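Side-chain contacts in AvrPib protein (Magnaporthe oryzae, PDB 5Z1V), which acts as a secreted MAX-family effector of the rice blast fungus with avirulence function, probably through recognition in rice carrying the matching resistance gene: residues Thr13-Leu18 with Gly52-Ser57; Arg23-Glu28 with Phe37-Lys42. All blocks are in the same frame, centred on the assembly; numbering follows the deposited sequence.

Contact 1 of 2, residues Thr13-Leu18 with Gly52-Ser57; sequences TQVTIL and GTPSIS
Thr13, Val15 and Ile17 face Gly52, Pro54 and Ile56 across two extended segments that run roughly the same way, their end-to-end directions 32° apart, and that keep their spacing as far as Val15 and Pro54 (CA to CA 6.8 Å) and then part, to 8.6 Å between the CA atoms of Ile17 and Ile56. The two backbones belong to different sheets, so side chains bridge the gap. Val15 and Pro54 make the closest bridge. The isopropyl group of Val15 sets both methyls against the pyrrolidine ring, CG1 lying 3.7 Å from Pro54 CB, while Val15 CG2 approaches the same CB at 4.0 Å. With CG1 opposite the backbone N (chi1 180°), that methyl also reaches Pro54 CG, and the two side chains slip past one another alongside instead of meeting head-on. Farther along, where the backbones have drawn apart, the fully extended chain of Ile56 makes up much of the distance, and Ile17 brings only its end nearer. The CD1 methyl of Ile56 points at the flank of the Ile17 CD1 methyl, 4.2 Å between the two. At the other end the contact thins to the CG2 methyl of Thr13 resting 4.0 Å from the carbonyl O of Gly52. Gly52 has a positive phi of 87°, at which a CB would run into the preceding carbonyl oxygen. Val63 of strand 62-63 touches Val15, Pro54 and Ile56, and Val48 touches Thr13 and Val15. Close to the chain centre, the two sheets are joined here mainly by aliphatic contacts, with Val15 and Ile17 buried, consistent with part of the hydrophobic core, and the Val15-Pro54 pair is held by van der Waals contact, without directional bonds across the segments.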
ATOM      1  N   THR A  13       2.329   5.348   6.749  1.00 21.67           N
ATOM      2  CA  THR A  13       1.612   5.849   5.585  1.00 16.97           C
ATOM      3  C   THR A  13       0.421   4.940   5.323  1.00 15.86           C
ATOM      4  O   THR A  13       0.587   3.721   5.241  1.00 13.37           O
ATOM      5  CB  THR A  13       2.516   5.903   4.354  1.00 28.82           C
ATOM      6  OG1 THR A  13       3.561   6.858   4.570  1.00 37.86           O
ATOM      7  CG2 THR A  13       1.711   6.310   3.131  1.00 32.90           C
ATOM      8  N   GLN A  14      -0.781   5.523   5.247  1.00 11.96           N
ATOM      9  CA  GLN A  14      -1.980   4.750   4.941  1.00 10.37           C
ATOM     10  C   GLN A  14      -2.107   4.649   3.432  1.00  9.10           C
ATOM     11  O   GLN A  14      -2.100   5.662   2.726  1.00 13.34           O
ATOM     12  CB  GLN A  14      -3.248   5.387   5.514  1.00 15.85           C
ATOM     13  CG  GLN A  14      -3.596   4.967   6.941  1.00 24.42           C
ATOM     14  CD  GLN A  14      -5.080   5.118   7.259  1.00 41.71           C
ATOM     15  OE1 GLN A  14      -5.942   4.939   6.389  1.00 43.82           O
ATOM     16  NE2 GLN A  14      -5.386   5.441   8.515  1.00 42.19           N
ATOM     17  N   VAL A  15      -2.220   3.426   2.937  1.00  9.42           N
ATOM     18  CA  VAL A  15      -2.246   3.167   1.506  1.00 10.22           C
ATOM     19  C   VAL A  15      -3.592   2.566   1.154  1.00 10.38           C
ATOM     20  O   VAL A  15      -3.970   1.527   1.700  1.00 11.14           O
ATOM     21  CB  VAL A  15      -1.124   2.218   1.085  1.00  7.00           C
ATOM     22  CG1 VAL A  15      -1.201   1.975  -0.412  1.00  8.50           C
ATOM     23  CG2 VAL A  15       0.244   2.807   1.495  1.00 10.42           C
ATOM     24  N   THR A  16      -4.289   3.177   0.208  1.00  7.73           N
ATOM     25  CA  THR A  16      -5.558   2.631  -0.245  1.00 10.52           C
ATOM     26  C   THR A  16      -5.324   1.751  -1.461  1.00 11.03           C
ATOM     27  O   THR A  16      -4.610   2.139  -2.390  1.00 10.39           O
ATOM     28  CB  THR A  16      -6.549   3.747  -0.558  1.00 11.36           C
ATOM     29  OG1 THR A  16      -6.800   4.457   0.653  1.00 15.51           O
ATOM     30  CG2 THR A  16      -7.885   3.177  -1.104  1.00 14.78           C
ATOM     31  N   ILE A  17      -5.884   0.549  -1.417  1.00  9.14           N
ATOM     32  CA  ILE A  17      -5.774  -0.427  -2.490  1.00  8.98           C
ATOM     33  C   ILE A  17      -7.052  -0.362  -3.303  1.00  7.53           C
ATOM     34  O   ILE A  17      -8.158  -0.511  -2.745  1.00  8.88           O
ATOM     35  CB  ILE A  17      -5.530  -1.845  -1.945  1.00  9.01           C
ATOM     36  CG1 ILE A  17      -4.203  -1.869  -1.173  1.00 12.62           C
ATOM     37  CG2 ILE A  17      -5.435  -2.839  -3.102  1.00  9.71           C
ATOM     38  CD1 ILE A  17      -3.737  -3.271  -0.795  1.00 14.23           C
ATOM     39  N   LEU A  18      -6.883  -0.138  -4.612  1.00  9.41           N
ATOM     40  CA  LEU A  18      -7.946   0.128  -5.566  1.00  9.06           C
ATOM     41  C   LEU A  18      -8.034  -1.005  -6.570  1.00 11.27           C
ATOM     42  O   LEU A  18      -7.015  -1.527  -7.036  1.00 11.37           O
ATOM     43  CB  LEU A  18      -7.684   1.427  -6.343  1.00 10.66           C
ATOM     44  CG  LEU A  18      -7.470   2.692  -5.538  1.00 12.32           C
ATOM     45  CD1 LEU A  18      -6.949   3.763  -6.456  1.00 14.58           C
ATOM     46  CD2 LEU A  18      -8.789   3.104  -4.871  1.00 12.18           C
ATOM     47  N   GLY A  52       6.265   9.426   0.088  1.00 11.85           N
ATOM     48  CA  GLY A  52       4.957   8.961   0.498  1.00 13.66           C
ATOM     49  C   GLY A  52       4.140   8.306  -0.600  1.00 11.17           C
ATOM     50  O   GLY A  52       3.046   7.793  -0.313  1.00 10.47           O
ATOM     51  N   THR A  53       4.634   8.311  -1.841  1.00 11.66           N
ATOM     52  CA  THR A  53       3.907   7.680  -2.942  1.00  9.30           C
ATOM     53  C   THR A  53       3.960   6.166  -2.815  1.00 10.81           C
ATOM     54  O   THR A  53       5.052   5.595  -2.682  1.00 11.19           O
ATOM     55  CB  THR A  53       4.509   8.076  -4.289  1.00 11.75           C
ATOM     56  OG1 THR A  53       4.612   9.504  -4.370  1.00 20.63           O
ATOM     57  CG2 THR A  53       3.631   7.579  -5.401  1.00 11.16           C
ATOM     58  N   PRO A  54       2.831   5.477  -2.900  1.00 11.48           N
ATOM     59  CA  PRO A  54       2.850   4.018  -2.861  1.00 11.18           C
ATOM     60  C   PRO A  54       2.899   3.394  -4.250  1.00 11.33           C
ATOM     61  O   PRO A  54       2.554   4.007  -5.265  1.00 10.80           O
ATOM     62  CB  PRO A  54       1.520   3.692  -2.169  1.00  9.72           C
ATOM     63  CG  PRO A  54       0.602   4.766  -2.690  1.00 11.83           C
ATOM     64  CD  PRO A  54       1.466   6.018  -2.771  1.00 13.94           C
ATOM     65  N   SER A  55       3.333   2.137  -4.261  1.00 10.15           N
ATOM     66  CA  SER A  55       3.283   1.273  -5.430  1.00 10.85           C
ATOM     67  C   SER A  55       2.912  -0.132  -4.969  1.00 11.43           C
ATOM     68  O   SER A  55       3.026  -0.473  -3.788  1.00 11.69           O
ATOM     69  CB  SER A  55       4.615   1.288  -6.183  1.00 14.31           C
ATOM     70  OG  SER A  55       5.673   0.953  -5.309  1.00 17.24           O
ATOM     71  N   ILE A  56       2.432  -0.948  -5.902  1.00  9.34           N
ATOM     72  CA  ILE A  56       2.063  -2.313  -5.569  1.00  9.26           C
ATOM     73  C   ILE A  56       2.511  -3.200  -6.720  1.00 11.89           C
ATOM     74  O   ILE A  56       2.539  -2.780  -7.881  1.00 12.31           O
ATOM     75  CB  ILE A  56       0.543  -2.447  -5.257  1.00 10.40           C
ATOM     76  CG1 ILE A  56       0.193  -3.832  -4.706  1.00  8.40           C
ATOM     77  CG2 ILE A  56      -0.318  -2.101  -6.475  1.00 11.12           C
ATOM     78  CD1 ILE A  56      -1.271  -3.921  -4.160  1.00 11.75           C
ATOM     79  N   SER A  57       2.942  -4.404  -6.376  1.00  7.99           N
ATOM     80  CA  SER A  57       3.215  -5.436  -7.359  1.00 10.65           C
ATOM     81  C   SER A  57       1.919  -5.939  -7.993  1.00 12.43           C
ATOM     82  O   SER A  57       0.809  -5.607  -7.572  1.00 13.52           O
ATOM     83  CB  SER A  57       3.962  -6.589  -6.700  1.00 12.35           C
ATOM     84  OG  SER A  57       3.164  -7.184  -5.678  1.00 11.31           O
TER

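Contact 2 of 2, residues Arg23-Glu28 with Phe37-Lys42; sequences RITWVE and FNIRGK
Val27 lies over one face of the Phe37 ring, and this pair is the tight part of the contact. Its CG1 methyl sits 3.6 Å from the ring centroid and 14° off the ring normal, a CH-pi interaction almost squarely above the middle of the ring. The CB of Val27 lies over the rim at the far end, 3.5 Å from Phe37 CZ, while Val27 CG2 leans toward CE2, so the whole branched group spreads over the face. CG1, beside the backbone N of Val27, is the branch that reaches the ring centre, the two side chains coming from opposite directions. At the ring edge, in its plane, the carbonyl O of Glu28 lies 3.9 Å from Phe37 CZ. Val46 of strand 42-48 also touches the phenyl group.

Toward the turn the fit slackens. Thr25 offers its CG2 methyl to Ile39 CD1 at 4.2 Å, and beyond it Ile24 meets the solvent-exposed Arg40, whose chain bends at chi2 (-62°) to lay its guanidinium against the end of Ile24. Ile24 CD1 rests 3.7 Å above the guanidinium plane, offset toward the rim, and its CG1 is 3.8 Å from Arg40 NH2. Tyr61 touches Ile24, Ile39 and Arg40. Arg40 sits in a type I' turn from Ile39 to Lys42; Asn38, just before it, accepts from Gly41 N through OD1 (2.9 Å), an Asx motif.

The strands 23-28 and 37-39 run antiparallel at 175°, yet with axes 10.0 Å apart they belong to separate sheets. Facing layers of two three-stranded antiparallel sheets, one carrying a classic bulge at Ile24 and Thr25 opposite Ile17, fit the beta sandwich of MAX effectors.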
ATOM      1  N   ARG A  23     -11.944   1.804  -4.146  1.00 12.10           N
ATOM      2  CA  ARG A  23     -11.314   1.289  -2.938  1.00 13.13           C
ATOM      3  C   ARG A  23     -11.818  -0.112  -2.599  1.00 14.71           C
ATOM      4  O   ARG A  23     -13.027  -0.352  -2.562  1.00 13.20           O
ATOM      5  CB  ARG A  23     -11.594   2.252  -1.788  1.00 16.76           C
ATOM      6  CG  ARG A  23     -11.479   1.673  -0.393  1.00 26.32           C
ATOM      7  CD  ARG A  23     -12.178   2.609   0.605  1.00 34.73           C
ATOM      8  NE  ARG A  23     -13.138   3.490  -0.071  1.00 39.44           N
ATOM      9  CZ  ARG A  23     -14.369   3.132  -0.433  1.00 39.83           C
ATOM     10  NH1 ARG A  23     -14.795   1.900  -0.198  1.00 41.16           N
ATOM     11  NH2 ARG A  23     -15.166   3.996  -1.053  1.00 39.17           N
ATOM     12  N   ILE A  24     -10.889  -1.036  -2.347  1.00 13.67           N
ATOM     13  CA  ILE A  24     -11.264  -2.375  -1.907  1.00  8.94           C
ATOM     14  C   ILE A  24     -10.718  -2.624  -0.512  1.00 11.23           C
ATOM     15  O   ILE A  24     -11.367  -3.307   0.296  1.00 10.39           O
ATOM     16  CB  ILE A  24     -10.813  -3.478  -2.888  1.00 12.50           C
ATOM     17  CG1 ILE A  24     -11.173  -4.860  -2.330  1.00 15.34           C
ATOM     18  CG2 ILE A  24      -9.304  -3.414  -3.149  1.00 16.64           C
ATOM     19  CD1 ILE A  24     -10.616  -6.030  -3.113  1.00 18.84           C
ATOM     20  N   THR A  25      -9.548  -2.057  -0.193  1.00  8.58           N
ATOM     21  CA  THR A  25      -9.093  -2.206   1.195  1.00 11.60           C
ATOM     22  C   THR A  25      -7.999  -1.178   1.450  1.00 10.77           C
ATOM     23  O   THR A  25      -7.743  -0.308   0.613  1.00 10.60           O
ATOM     24  CB  THR A  25      -8.626  -3.641   1.489  1.00  8.47           C
ATOM     25  OG1 THR A  25      -8.355  -3.785   2.892  1.00  9.14           O
ATOM     26  CG2 THR A  25      -7.366  -3.988   0.707  1.00  9.86           C
ATOM     27  N   TRP A  26      -7.382  -1.232   2.631  1.00  9.92           N
ATOM     28  CA  TRP A  26      -6.266  -0.325   2.883  1.00  9.51           C
ATOM     29  C   TRP A  26      -5.242  -1.037   3.752  1.00 10.81           C
ATOM     30  O   TRP A  26      -5.553  -2.011   4.437  1.00 11.09           O
ATOM     31  CB  TRP A  26      -6.726   0.985   3.546  1.00 11.71           C
ATOM     32  CG  TRP A  26      -7.375   0.780   4.844  1.00 14.03           C
ATOM     33  CD1 TRP A  26      -8.681   0.448   5.067  1.00 14.73           C
ATOM     34  CD2 TRP A  26      -6.752   0.858   6.129  1.00 15.44           C
ATOM     35  NE1 TRP A  26      -8.910   0.327   6.418  1.00 17.94           N
ATOM     36  CE2 TRP A  26      -7.742   0.570   7.091  1.00 20.53           C
ATOM     37  CE3 TRP A  26      -5.455   1.149   6.557  1.00 18.19           C
ATOM     38  CZ2 TRP A  26      -7.476   0.573   8.458  1.00 22.45           C
ATOM     39  CZ3 TRP A  26      -5.190   1.146   7.914  1.00 23.43           C
ATOM     40  CH2 TRP A  26      -6.197   0.862   8.847  1.00 29.98           C
ATOM     41  N   VAL A  27      -4.005  -0.550   3.699  1.00  8.25           N
ATOM     42  CA  VAL A  27      -2.906  -1.105   4.487  1.00 11.52           C
ATOM     43  C   VAL A  27      -2.080   0.059   5.025  1.00 10.54           C
ATOM     44  O   VAL A  27      -2.300   1.211   4.676  1.00 11.39           O
ATOM     45  CB  VAL A  27      -2.005  -2.079   3.677  1.00 11.27           C
ATOM     46  CG1 VAL A  27      -2.781  -3.314   3.213  1.00  8.71           C
ATOM     47  CG2 VAL A  27      -1.338  -1.394   2.470  1.00 10.32           C
ATOM     48  N   GLU A  28      -1.136  -0.257   5.914  1.00 10.49           N
ATOM     49  CA  GLU A  28      -0.174   0.720   6.426  1.00 10.30           C
ATOM     50  C   GLU A  28       1.250   0.259   6.152  1.00 12.82           C
ATOM     51  O   GLU A  28       1.594  -0.898   6.420  1.00 13.41           O
ATOM     52  CB  GLU A  28      -0.356   0.934   7.928  1.00 21.97           C
ATOM     53  CG  GLU A  28      -1.686   1.502   8.311  1.00 22.62           C
ATOM     54  CD  GLU A  28      -1.805   1.666   9.803  1.00 27.08           C
ATOM     55  OE1 GLU A  28      -1.740   2.818  10.265  1.00 28.75           O
ATOM     56  OE2 GLU A  28      -1.933   0.639  10.502  1.00 23.73           O
ATOM     57  N   PHE A  37       1.519  -8.286   1.656  1.00  9.44           N
ATOM     58  CA  PHE A  37       0.139  -8.482   2.069  1.00 10.40           C
ATOM     59  C   PHE A  37      -0.496  -9.574   1.234  1.00 11.98           C
ATOM     60  O   PHE A  37      -0.220  -9.697   0.039  1.00 12.99           O
ATOM     61  CB  PHE A  37      -0.691  -7.200   1.926  1.00 12.70           C
ATOM     62  CG  PHE A  37      -0.214  -6.106   2.795  1.00 12.44           C
ATOM     63  CD1 PHE A  37      -0.670  -5.993   4.089  1.00 11.35           C
ATOM     64  CD2 PHE A  37       0.727  -5.208   2.330  1.00 10.75           C
ATOM     65  CE1 PHE A  37      -0.186  -4.990   4.924  1.00 10.99           C
ATOM     66  CE2 PHE A  37       1.201  -4.209   3.134  1.00 14.69           C
ATOM     67  CZ  PHE A  37       0.743  -4.097   4.445  1.00 13.19           C
ATOM     68  N   ASN A  38      -1.373 -10.348   1.865  1.00 10.64           N
ATOM     69  CA  ASN A  38      -2.246 -11.279   1.170  1.00 11.66           C
ATOM     70  C   ASN A  38      -3.590 -10.579   0.954  1.00 11.48           C
ATOM     71  O   ASN A  38      -4.304 -10.275   1.915  1.00 11.01           O
ATOM     72  CB  ASN A  38      -2.409 -12.548   2.011  1.00 10.29           C
ATOM     73  CG  ASN A  38      -3.196 -13.635   1.306  1.00 16.70           C
ATOM     74  OD1 ASN A  38      -4.286 -13.400   0.794  1.00 16.14           O
ATOM     75  ND2 ASN A  38      -2.661 -14.849   1.321  1.00 21.30           N
ATOM     76  N   ILE A  39      -3.937 -10.311  -0.293  1.00  9.44           N
ATOM     77  CA  ILE A  39      -5.207  -9.675  -0.609  1.00 10.95           C
ATOM     78  C   ILE A  39      -6.021 -10.690  -1.382  1.00  9.15           C
ATOM     79  O   ILE A  39      -5.609 -11.120  -2.466  1.00 11.53           O
ATOM     80  CB  ILE A  39      -5.032  -8.380  -1.414  1.00 10.05           C
ATOM     81  CG1 ILE A  39      -4.017  -7.428  -0.757  1.00 11.16           C
ATOM     82  CG2 ILE A  39      -6.388  -7.695  -1.561  1.00  9.72           C
ATOM     83  CD1 ILE A  39      -4.377  -6.991   0.626  1.00 13.74           C
ATOM     84  N   ARG A  40      -7.153 -11.102  -0.794  1.00 11.53           N
ATOM     85  CA  ARG A  40      -8.087 -12.060  -1.395  1.00 12.52           C
ATOM     86  C   ARG A  40      -7.370 -13.305  -1.921  1.00 11.59           C
ATOM     87  O   ARG A  40      -7.724 -13.855  -2.967  1.00 17.95           O
ATOM     88  CB  ARG A  40      -8.936 -11.404  -2.497  1.00 11.59           C
ATOM     89  CG  ARG A  40      -9.654 -10.109  -2.078  1.00 13.66           C
ATOM     90  CD  ARG A  40     -10.666 -10.326  -0.934  1.00 18.83           C
ATOM     91  NE  ARG A  40     -11.364  -9.084  -0.562  1.00 15.99           N
ATOM     92  CZ  ARG A  40     -12.556  -8.743  -1.032  1.00 14.07           C
ATOM     93  NH1 ARG A  40     -13.184  -9.550  -1.877  1.00 15.49           N
ATOM     94  NH2 ARG A  40     -13.117  -7.605  -0.665  1.00 10.12           N
ATOM     95  N   GLY A  41      -6.374 -13.776  -1.179  1.00 11.51           N
ATOM     96  CA  GLY A  41      -5.700 -15.010  -1.523  1.00 15.77           C
ATOM     97  C   GLY A  41      -4.472 -14.887  -2.404  1.00 16.48           C
ATOM     98  O   GLY A  41      -3.891 -15.915  -2.769  1.00 18.59           O
ATOM     99  N   LYS A  42      -4.060 -13.682  -2.771  1.00 12.15           N
ATOM    100  CA  LYS A  42      -2.848 -13.493  -3.558  1.00 14.01           C
ATOM    101  C   LYS A  42      -1.884 -12.604  -2.784  1.00 12.06           C
ATOM    102  O   LYS A  42      -2.304 -11.712  -2.053  1.00 11.83           O
ATOM    103  CB  LYS A  42      -3.155 -12.847  -4.918  1.00 15.02           C
ATOM    104  CG  LYS A  42      -4.024 -13.673  -5.832  1.00 18.59           C
ATOM    105  CD  LYS A  42      -3.215 -14.735  -6.554  1.00 22.96           C
ATOM    106  CE  LYS A  42      -4.134 -15.748  -7.247  1.00 24.28           C
ATOM    107  NZ  LYS A  42      -4.620 -16.795  -6.295  1.00 21.21           N
TER

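From the N terminus, strand 13-19 leads directly into its sheet neighbour, strand 22-29, so both contacts start from the same sheet. Strand 33-39 then passes to the second sheet, and contact 2 closes a short loop of eight intervening residues. The chain continues through strand 42-48 to strand 54-56, where contact 1 closes the longer loop of 33 residues; contact 2 is therefore nested within it. Their centres lie 10 Å apart, and backbone pairing between Val15 and Val27 and between Ile17 and Ile24 connects them directly. Together they tie the two sheets at both outer strands of the second, 33-39 and 54-56.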